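PDB 4RK0: LacI family sugar-binding transcriptional regulator from Enterococcus faecalis V583, which binds ribose and probably acts as a sugar-responsive DNA-binding transcription repressor of the LacI family. Local coordinates for residues L120-P133 and T177-I189. Numbering follows the deposited sequence.
Sequences LQEQRHEQVIVVMP and TESTGIFAINDEI. With RIB (alpha-D-ribofuranose), chain E.
Ile129 bonds Gly181 and Phe183 across the parallel strands 127-132 and 181-184, whose directions differ by 20°. It uses both its N and its O: N donates to Gly181 O (3.0 Å), and O accepts from Phe183 N (2.8 Å). Val131 N then bonds Phe183 O, and Val131 O takes Ile185 N just beyond the strand. At the start, Thr180 N reaches Gln127 O.

At this end a side-chain bond joins the segments. His125 ND1 meets Thr180 OG1 at 2.6 Å in a nearly straight bond (177°), with the hydroxyl at the ring edge. With chi1 at 60°, Thr180 OG1 sits between its backbone N and carbonyl carbon, a position from which it reaches both His125 ND1 and a water. That water bridges OG1 to Glu126 N. The other ring nitrogen, NE2, bonds Ala271 O, so the imidazole is gripped at both nitrogens.

Packing lines both faces of the sheet. On one, Val131 splits its methyls: CG2 touches Ile182 CG2 (3.7 Å) and CG1 touches Ile189 CG2 (3.6 Å). Ile129 CG1 and Ser179 CB make a tight carbon pair (3.4 Å). On the other, Val130 CG1 meets Ile185 CD1 and lies oblique to the Phe183 ring.

Past the second strand, Asn186 caps helix 187-199: its OD1 accepts from Ile189 N, while ND2 donates to ribose O5 (2.9 Å). The strand end thus opens onto the sugar pocket, as in periplasmic-binding-protein folds. The pair forms the middle of a four-stranded parallel sheet, flanked by strands 154-159 and 209-211, with helix 138-150 packed over Val128, Val130 and Phe183.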
loop_
_atom_site.group_PDB
_atom_site.type_symbol
_atom_site.label_atom_id
_atom_site.label_comp_id
_atom_site.label_asym_id
_atom_site.label_seq_id
_atom_site.Cartn_x
_atom_site.Cartn_y
_atom_site.Cartn_z
ATOM N N LEU A 120 -2.002 20.965 -18.970
ATOM C CA LEU A 120 -1.719 22.273 -18.334
ATOM C C LEU A 120 -1.771 23.400 -19.360
ATOM O O LEU A 120 -2.233 24.504 -19.064
ATOM C CB LEU A 120 -0.391 22.288 -17.588
ATOM C CG LEU A 120 -0.327 21.429 -16.298
ATOM C CD1 LEU A 120 1.060 21.394 -15.699
ATOM C CD2 LEU A 120 -1.349 21.929 -15.272
ATOM N N GLN A 121 -1.332 23.119 -20.572
ATOM C CA GLN A 121 -1.515 24.092 -21.681
ATOM C C GLN A 121 -2.996 24.389 -21.983
ATOM O O GLN A 121 -3.361 25.557 -22.147
ATOM C CB GLN A 121 -0.796 23.552 -22.941
ATOM C CG GLN A 121 -0.403 24.571 -24.003
ATOM C CD GLN A 121 0.330 23.916 -25.174
ATOM O OE1 GLN A 121 0.816 22.783 -25.064
ATOM N NE2 GLN A 121 0.411 24.623 -26.294
ATOM N N GLU A 122 -3.831 23.352 -22.130
ATOM C CA GLU A 122 -5.278 23.550 -22.279
ATOM C C GLU A 122 -5.896 24.419 -21.150
ATOM O O GLU A 122 -6.765 25.231 -21.396
ATOM C CB GLU A 122 -5.997 22.204 -22.351
ATOM C CG GLU A 122 -7.442 22.290 -22.777
ATOM C CD GLU A 122 -8.242 21.081 -22.344
ATOM O OE1 GLU A 122 -8.730 20.359 -23.233
ATOM O OE2 GLU A 122 -8.379 20.853 -21.119
ATOM N N GLN A 123 -5.380 24.289 -19.940
ATOM C CA GLN A 123 -5.794 25.126 -18.817
ATOM C C GLN A 123 -5.029 26.449 -18.755
ATOM O O GLN A 123 -5.141 27.203 -17.796
ATOM C CB GLN A 123 -5.602 24.347 -17.519
ATOM C CG GLN A 123 -6.381 23.034 -17.442
ATOM C CD GLN A 123 -7.877 23.223 -17.224
ATOM O OE1 GLN A 123 -8.549 23.960 -17.938
ATOM N NE2 GLN A 123 -8.399 22.551 -16.228
ATOM N N ARG A 124 -4.230 26.731 -19.781
ATOM C CA ARG A 124 -3.594 28.041 -19.970
ATOM C C ARG A 124 -2.524 28.410 -18.968
ATOM O O ARG A 124 -2.213 29.592 -18.811
ATOM C CB ARG A 124 -4.628 29.158 -19.976
ATOM C CG ARG A 124 -5.897 28.789 -20.714
ATOM C CD ARG A 124 -6.617 30.000 -21.300
ATOM N NE ARG A 124 -7.377 30.712 -20.288
ATOM C CZ ARG A 124 -8.672 30.547 -20.019
ATOM N NH1 ARG A 124 -9.224 31.277 -19.054
ATOM N NH2 ARG A 124 -9.425 29.664 -20.675
ATOM N N HIS A 125 -1.924 27.427 -18.311
ATOM C CA HIS A 125 -0.802 27.712 -17.419
ATOM C C HIS A 125 0.470 27.955 -18.213
ATOM O O HIS A 125 0.796 27.177 -19.093
ATOM C CB HIS A 125 -0.628 26.583 -16.417
ATOM C CG HIS A 125 -1.781 26.504 -15.480
ATOM N ND1 HIS A 125 -1.854 27.276 -14.346
ATOM C CD2 HIS A 125 -2.953 25.841 -15.567
ATOM C CE1 HIS A 125 -3.018 27.070 -13.752
ATOM N NE2 HIS A 125 -3.709 26.211 -14.476
ATOM N N GLU A 126 1.187 29.022 -17.861
ATOM C CA GLU A 126 2.328 29.489 -18.611
ATOM C C GLU A 126 3.613 29.349 -17.820
ATOM O O GLU A 126 4.716 29.337 -18.395
ATOM C CB GLU A 126 2.095 30.969 -19.028
ATOM C CG GLU A 126 0.778 31.267 -19.746
ATOM C CD GLU A 126 0.593 32.744 -20.094
ATOM O OE1 GLU A 126 1.246 33.604 -19.469
ATOM O OE2 GLU A 126 -0.216 33.055 -21.001
ATOM N N GLN A 127 3.477 29.257 -16.499
ATOM C CA GLN A 127 4.603 29.027 -15.614
ATOM C C GLN A 127 4.273 27.839 -14.755
ATOM O O GLN A 127 3.319 27.884 -13.964
ATOM C CB GLN A 127 4.858 30.247 -14.743
ATOM C CG GLN A 127 5.052 31.521 -15.559
ATOM C CD GLN A 127 5.382 32.719 -14.696
ATOM O OE1 GLN A 127 4.565 33.621 -14.538
ATOM N NE2 GLN A 127 6.581 32.732 -14.131
ATOM N N VAL A 128 5.026 26.776 -14.951
ATOM C CA VAL A 128 4.797 25.527 -14.232
ATOM C C VAL A 128 6.038 24.985 -13.576
ATOM O O VAL A 128 7.162 25.312 -13.945
ATOM C CB VAL A 128 4.248 24.432 -15.151
ATOM C CG1 VAL A 128 2.931 24.854 -15.768
ATOM C CG2 VAL A 128 5.273 24.065 -16.228
ATOM N N ILE A 129 5.805 24.123 -12.596
ATOM C CA ILE A 129 6.848 23.465 -11.863
ATOM C C ILE A 129 6.689 21.987 -12.095
ATOM O O ILE A 129 5.569 21.483 -12.082
ATOM C CB ILE A 129 6.717 23.690 -10.340
ATOM C CG1 ILE A 129 6.741 25.166 -9.960
ATOM C CG2 ILE A 129 7.788 22.900 -9.631
ATOM C CD1 ILE A 129 8.125 25.753 -9.886
ATOM N N VAL A 130 7.800 21.294 -12.288
ATOM C CA VAL A 130 7.808 19.847 -12.287
ATOM C C VAL A 130 8.526 19.406 -11.031
ATOM O O VAL A 130 9.656 19.836 -10.766
ATOM C CB VAL A 130 8.520 19.254 -13.521
ATOM C CG1 VAL A 130 8.498 17.729 -13.448
ATOM C CG2 VAL A 130 7.866 19.732 -14.798
ATOM N N VAL A 131 7.874 18.570 -10.226
ATOM C CA VAL A 131 8.452 18.153 -8.958
ATOM C C VAL A 131 8.828 16.697 -9.092
ATOM O O VAL A 131 7.962 15.823 -9.368
ATOM C CB VAL A 131 7.448 18.313 -7.779
ATOM C CG1 VAL A 131 8.089 17.883 -6.471
ATOM C CG2 VAL A 131 6.943 19.729 -7.666
ATOM N N MET A 132 10.109 16.412 -8.893
ATOM C CA MET A 132 10.643 15.063 -9.175
ATOM C C MET A 132 11.910 14.756 -8.389
ATOM O O MET A 132 12.505 15.672 -7.862
ATOM C CB MET A 132 10.902 14.951 -10.681
ATOM C CG MET A 132 12.073 15.760 -11.240
ATOM S SD MET A 132 12.038 15.634 -13.066
ATOM C CE MET A 132 12.478 13.924 -13.308
ATOM N N PRO A 133 12.335 13.473 -8.319
ATOM C CA PRO A 133 13.543 13.148 -7.584
ATOM C C PRO A 133 14.787 13.482 -8.361
ATOM O O PRO A 133 14.719 13.590 -9.581
ATOM C CB PRO A 133 13.453 11.633 -7.351
ATOM C CG PRO A 133 12.582 11.125 -8.448
ATOM C CD PRO A 133 11.723 12.272 -8.920
ATOM N N THR A 177 7.821 30.888 -5.786
ATOM C CA THR A 177 7.863 31.027 -7.255
ATOM C C THR A 177 6.607 31.723 -7.752
ATOM O O THR A 177 5.662 31.909 -6.987
ATOM C CB THR A 177 7.920 29.654 -7.978
ATOM O OG1 THR A 177 6.630 29.013 -7.895
ATOM C CG2 THR A 177 8.958 28.719 -7.384
ATOM N N GLU A 178 6.601 32.072 -9.047
ATOM C CA GLU A 178 5.442 32.656 -9.742
ATOM C C GLU A 178 4.576 31.615 -10.473
ATOM O O GLU A 178 3.650 31.973 -11.219
ATOM C CB GLU A 178 5.932 33.665 -10.793
ATOM C CG GLU A 178 6.622 34.894 -10.234
ATOM C CD GLU A 178 5.703 36.089 -10.194
ATOM O OE1 GLU A 178 6.053 37.129 -10.793
ATOM O OE2 GLU A 178 4.624 35.973 -9.583
ATOM N N SER A 179 4.893 30.340 -10.283
ATOM C CA SER A 179 4.201 29.259 -10.985
ATOM C C SER A 179 2.736 29.080 -10.547
ATOM O O SER A 179 2.348 29.435 -9.421
ATOM C CB SER A 179 4.979 27.960 -10.810
ATOM O OG SER A 179 6.224 27.987 -11.494
ATOM N N THR A 180 1.920 28.555 -11.453
ATOM C CA THR A 180 0.494 28.391 -11.231
ATOM C C THR A 180 0.041 26.944 -11.390
ATOM O O THR A 180 -1.049 26.586 -10.968
ATOM C CB THR A 180 -0.277 29.289 -12.223
ATOM O OG1 THR A 180 0.050 28.907 -13.582
ATOM C CG2 THR A 180 0.124 30.733 -11.994
ATOM N N GLY A 181 0.883 26.112 -11.988
ATOM C CA GLY A 181 0.542 24.730 -12.317
ATOM C C GLY A 181 1.693 23.838 -11.902
ATOM O O GLY A 181 2.831 24.198 -12.065
ATOM N N ILE A 182 1.408 22.652 -11.389
ATOM C CA ILE A 182 2.470 21.800 -10.901
ATOM C C ILE A 182 2.257 20.425 -11.474
ATOM O O ILE A 182 1.150 19.896 -11.389
ATOM C CB ILE A 182 2.491 21.702 -9.356
ATOM C CG1 ILE A 182 2.554 23.075 -8.714
ATOM C CG2 ILE A 182 3.627 20.815 -8.860
ATOM C CD1 ILE A 182 2.042 23.077 -7.277
ATOM N N PHE A 183 3.298 19.872 -12.113
ATOM C CA PHE A 183 3.305 18.446 -12.508
ATOM C C PHE A 183 4.068 17.655 -11.470
ATOM O O PHE A 183 5.286 17.774 -11.381
ATOM C CB PHE A 183 3.917 18.272 -13.946
ATOM C CG PHE A 183 4.001 16.857 -14.443
ATOM C CD1 PHE A 183 3.101 15.867 -14.070
ATOM C CD2 PHE A 183 5.009 16.519 -15.371
ATOM C CE1 PHE A 183 3.216 14.578 -14.563
ATOM C CE2 PHE A 183 5.120 15.248 -15.866
ATOM C CZ PHE A 183 4.220 14.258 -15.481
ATOM N N ALA A 184 3.358 16.848 -10.673
ATOM C CA ALA A 184 3.973 15.992 -9.702
ATOM C C ALA A 184 4.288 14.677 -10.384
ATOM O O ALA A 184 3.402 14.061 -10.968
ATOM C CB ALA A 184 3.052 15.762 -8.524
ATOM N N ILE A 185 5.542 14.235 -10.303
ATOM C CA ILE A 185 5.976 13.119 -11.140
ATOM C C ILE A 185 5.435 11.786 -10.662
ATOM O O ILE A 185 5.504 10.798 -11.381
ATOM C CB ILE A 185 7.510 13.118 -11.328
ATOM C CG1 ILE A 185 7.881 12.855 -12.772
ATOM C CG2 ILE A 185 8.163 12.127 -10.417
ATOM C CD1 ILE A 185 7.667 14.038 -13.652
ATOM N N ASN A 186 4.878 11.748 -9.453
ATOM C CA ASN A 186 3.991 10.649 -9.090
ATOM C C ASN A 186 2.897 11.131 -8.135
ATOM O O ASN A 186 2.972 12.258 -7.610
ATOM C CB ASN A 186 4.705 9.397 -8.595
ATOM C CG ASN A 186 5.164 9.474 -7.158
ATOM O OD1 ASN A 186 5.320 10.548 -6.578
ATOM N ND2 ASN A 186 5.419 8.307 -6.586
ATOM N N ASP A 187 1.885 10.289 -7.944
ATOM C CA ASP A 187 0.723 10.663 -7.116
ATOM C C ASP A 187 1.145 10.864 -5.651
ATOM O O ASP A 187 0.628 11.752 -4.978
ATOM C CB ASP A 187 -0.417 9.654 -7.233
ATOM C CG ASP A 187 -1.129 9.689 -8.611
ATOM O OD1 ASP A 187 -1.069 10.704 -9.310
ATOM O OD2 ASP A 187 -1.754 8.687 -8.959
ATOM N N GLU A 188 2.072 10.072 -5.155
ATOM C CA GLU A 188 2.553 10.265 -3.777
ATOM C C GLU A 188 3.160 11.662 -3.566
ATOM O O GLU A 188 2.855 12.333 -2.578
ATOM C CB GLU A 188 3.569 9.175 -3.401
ATOM C CG GLU A 188 2.949 7.796 -3.268
ATOM C CD GLU A 188 3.622 6.931 -2.209
ATOM O OE1 GLU A 188 4.866 6.902 -2.137
ATOM O OE2 GLU A 188 2.909 6.259 -1.441
ATOM N N ILE A 189 3.993 12.131 -4.493
ATOM C CA ILE A 189 4.438 13.528 -4.422
ATOM C C ILE A 189 3.265 14.511 -4.384
ATOM O O ILE A 189 3.301 15.500 -3.636
ATOM C CB ILE A 189 5.353 13.898 -5.591
ATOM C CG1 ILE A 189 6.676 13.171 -5.400
ATOM C CG2 ILE A 189 5.579 15.399 -5.660
ATOM C CD1 ILE A 189 7.702 13.383 -6.507
HETATM O O5 RIB E . 4.586 5.980 -8.172
HETATM C C5 RIB E . 5.759 5.188 -8.065
HETATM C C4 RIB E . 6.555 5.522 -9.251
HETATM O O4 RIB E . 7.875 4.919 -9.268
HETATM C C3 RIB E . 5.573 4.989 -10.275
HETATM O O3 RIB E . 5.229 6.161 -11.017
HETATM C C2 RIB E . 6.413 3.894 -10.937
HETATM O O2 RIB E . 6.358 3.967 -12.340
HETATM C C1 RIB E . 7.819 3.939 -10.313
HETATM O O1 RIB E . 8.842 4.000 -11.292
HETATM O O HOH W 1 0.806 30.428 -15.698
#